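Cytochrome P450 CYP260B1 (Sorangium cellulosum, PDB 5HIW) is a bacterial cytochrome P450, a helix-rich protein that holds a haem (protoporphyrin IX containing iron) in its interior. Local coordinates at residues V48-L52 with L299-L303. Numbering follows the deposited sequence.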
ATOM      1  N   VAL A  48      17.297   7.718   4.368  1.00 22.90           N
ATOM      2  CA  VAL A  48      15.855   7.635   4.465  1.00 23.07           C
ATOM      3  C   VAL A  48      15.434   7.219   5.916  1.00 21.45           C
ATOM      4  O   VAL A  48      14.598   7.844   6.526  1.00 21.87           O
ATOM      5  CB  VAL A  48      15.248   6.650   3.430  1.00 20.82           C
ATOM      6  CG1 VAL A  48      13.751   6.423   3.747  1.00 21.02           C
ATOM      7  CG2 VAL A  48      15.394   7.215   2.021  1.00 20.78           C
ATOM      8  N   VAL A  49      16.074   6.201   6.459  1.00 23.95           N
ATOM      9  CA  VAL A  49      15.806   5.749   7.844  1.00 24.52           C
ATOM     10  C   VAL A  49      16.041   6.846   8.851  1.00 27.15           C
ATOM     11  O   VAL A  49      15.226   7.064   9.771  1.00 25.42           O
ATOM     12  CB  VAL A  49      16.607   4.492   8.118  1.00 27.09           C
ATOM     13  CG1 VAL A  49      16.607   4.108   9.589  1.00 32.85           C
ATOM     14  CG2 VAL A  49      16.076   3.325   7.224  1.00 26.60           C
ATOM     15  N   ALA A  50      17.145   7.578   8.668  1.00 25.66           N
ATOM     16  CA  ALA A  50      17.413   8.757   9.535  1.00 23.68           C
ATOM     17  C   ALA A  50      16.303   9.811   9.501  1.00 22.64           C
ATOM     18  O   ALA A  50      15.883  10.357  10.553  1.00 23.70           O
ATOM     19  CB  ALA A  50      18.782   9.366   9.143  1.00 25.70           C
ATOM     20  N   VAL A  51      15.824  10.172   8.293  1.00 23.98           N
ATOM     21  CA  VAL A  51      14.727  11.117   8.178  1.00 23.73           C
ATOM     22  C   VAL A  51      13.520  10.567   8.891  1.00 23.66           C
ATOM     23  O   VAL A  51      12.848  11.320   9.612  1.00 25.23           O
ATOM     24  CB  VAL A  51      14.316  11.427   6.721  1.00 23.84           C
ATOM     25  CG1 VAL A  51      13.038  12.240   6.681  1.00 25.36           C
ATOM     26  CG2 VAL A  51      15.449  12.201   6.033  1.00 26.25           C
ATOM     27  N   LEU A  52      13.173   9.303   8.596  1.00 23.51           N
ATOM     28  CA  LEU A  52      11.965   8.720   9.247  1.00 23.16           C
ATOM     29  C   LEU A  52      12.075   8.686  10.806  1.00 25.42           C
ATOM     30  O   LEU A  52      11.062   8.837  11.492  1.00 27.66           O
ATOM     31  CB  LEU A  52      11.723   7.304   8.711  1.00 23.38           C
ATOM     32  CG  LEU A  52      11.252   7.218   7.238  1.00 23.09           C
ATOM     33  CD1 LEU A  52      11.270   5.745   6.840  1.00 24.87           C
ATOM     34  CD2 LEU A  52       9.900   7.933   7.036  1.00 22.30           C
ATOM     35  N   LEU A 299      10.019  17.129   0.960  1.00 28.58           N
ATOM     36  CA  LEU A 299      11.050  16.104   0.728  1.00 29.14           C
ATOM     37  C   LEU A 299      10.416  14.746   0.432  1.00 26.21           C
ATOM     38  O   LEU A 299       9.504  14.325   1.152  1.00 23.37           O
ATOM     39  CB  LEU A 299      11.912  16.022   1.953  1.00 26.75           C
ATOM     40  CG  LEU A 299      13.186  15.237   1.915  1.00 31.94           C
ATOM     41  CD1 LEU A 299      14.170  15.864   0.893  1.00 34.37           C
ATOM     42  CD2 LEU A 299      13.814  15.163   3.286  1.00 29.63           C
ATOM     43  N   TYR A 300      10.844  14.100  -0.664  1.00 23.89           N
ATOM     44  CA  TYR A 300      10.378  12.807  -1.033  1.00 23.79           C
ATOM     45  C   TYR A 300      11.427  11.749  -0.675  1.00 23.19           C
ATOM     46  O   TYR A 300      12.620  11.822  -1.084  1.00 22.85           O
ATOM     47  CB  TYR A 300      10.031  12.801  -2.534  1.00 21.56           C
ATOM     48  CG  TYR A 300       9.434  11.534  -3.141  1.00 22.03           C
ATOM     49  CD1 TYR A 300      10.210  10.487  -3.563  1.00 24.53           C
ATOM     50  CD2 TYR A 300       8.097  11.412  -3.266  1.00 25.32           C
ATOM     51  CE1 TYR A 300       9.631   9.351  -4.125  1.00 25.71           C
ATOM     52  CE2 TYR A 300       7.513  10.303  -3.828  1.00 30.31           C
ATOM     53  CZ  TYR A 300       8.263   9.313  -4.294  1.00 27.72           C
ATOM     54  OH  TYR A 300       7.675   8.209  -4.825  1.00 30.23           O
ATOM     55  N   LEU A 301      10.964  10.690  -0.017  1.00 19.39           N
ATOM     56  CA  LEU A 301      11.852   9.578   0.417  1.00 20.84           C
ATOM     57  C   LEU A 301      11.607   8.348  -0.422  1.00 20.87           C
ATOM     58  O   LEU A 301      10.468   7.877  -0.516  1.00 18.69           O
ATOM     59  CB  LEU A 301      11.581   9.238   1.889  1.00 19.71           C
ATOM     60  CG  LEU A 301      11.567  10.387   2.896  1.00 24.28           C
ATOM     61  CD1 LEU A 301      11.274   9.912   4.309  1.00 22.41           C
ATOM     62  CD2 LEU A 301      12.950  11.010   2.883  1.00 22.40           C
ATOM     63  N   SER A 302      12.634   7.855  -1.111  1.00 18.69           N
ATOM     64  CA  SER A 302      12.520   6.643  -1.854  1.00 18.78           C
ATOM     65  C   SER A 302      12.422   5.439  -0.906  1.00 19.22           C
ATOM     66  O   SER A 302      13.268   5.230  -0.044  1.00 18.87           O
ATOM     67  CB  SER A 302      13.725   6.378  -2.743  1.00 18.01           C
ATOM     68  OG  SER A 302      13.572   5.121  -3.429  1.00 19.45           O
ATOM     69  N   LEU A 303      11.367   4.679  -1.065  1.00 17.56           N
ATOM     70  CA  LEU A 303      11.187   3.442  -0.308  1.00 17.28           C
ATOM     71  C   LEU A 303      11.655   2.249  -1.114  1.00 18.82           C
ATOM     72  O   LEU A 303      11.488   1.131  -0.682  1.00 21.68           O
ATOM     73  CB  LEU A 303       9.740   3.323   0.134  1.00 16.13           C
ATOM     74  CG  LEU A 303       9.202   4.450   0.997  1.00 18.96           C
ATOM     75  CD1 LEU A 303       7.712   4.298   1.350  1.00 21.84           C
ATOM     76  CD2 LEU A 303       9.929   4.696   2.286  1.00 20.54           C
TER
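L301 on strand 298-302 lays its two methyls against V51 and L52 of helix 45-53, and its CB against V48. CD1 of L301 meets CD2 of L52 at 3.6 Å, the two side chains pointing in opposing senses where they overlap. The same L301 CD1 lies 3.8 Å from V51 CG1, while CD2 of L301 approaches CB of V51, and both methyls of L301 thus rest on that valine. The longer leucine reaches across the 9.2 Å between the axes of the short segments; beta-branched valines give a low, compact surface, consistent with the 6.0 Å approach of V48 CA and L301 CA. The V48 torsion (chi1 170°) turns CG1 to L301 CB, 4.0 Å away, and CG2 to the carbonyl O of S302, 3.6 Å away. L299 touches V51 more loosely at one end of the patch, as L303 does V48 at the other. Behind this layer, backbone hydrogen bonds between L299 and R280, L301 and I278, and S302 and V42 fix the strand between antiparallel 277-282 and parallel 39-42. At the strand's end, the small hydroxyl residue S302 suits the turn that follows: its OG hydrogen-bonds to the backbone N of I304 and of A305. L303 touches the haem. A short helix packed through aliphatic side chains on a mixed beta sheet is characteristic of the small beta-rich region of the cytochrome P450 fold.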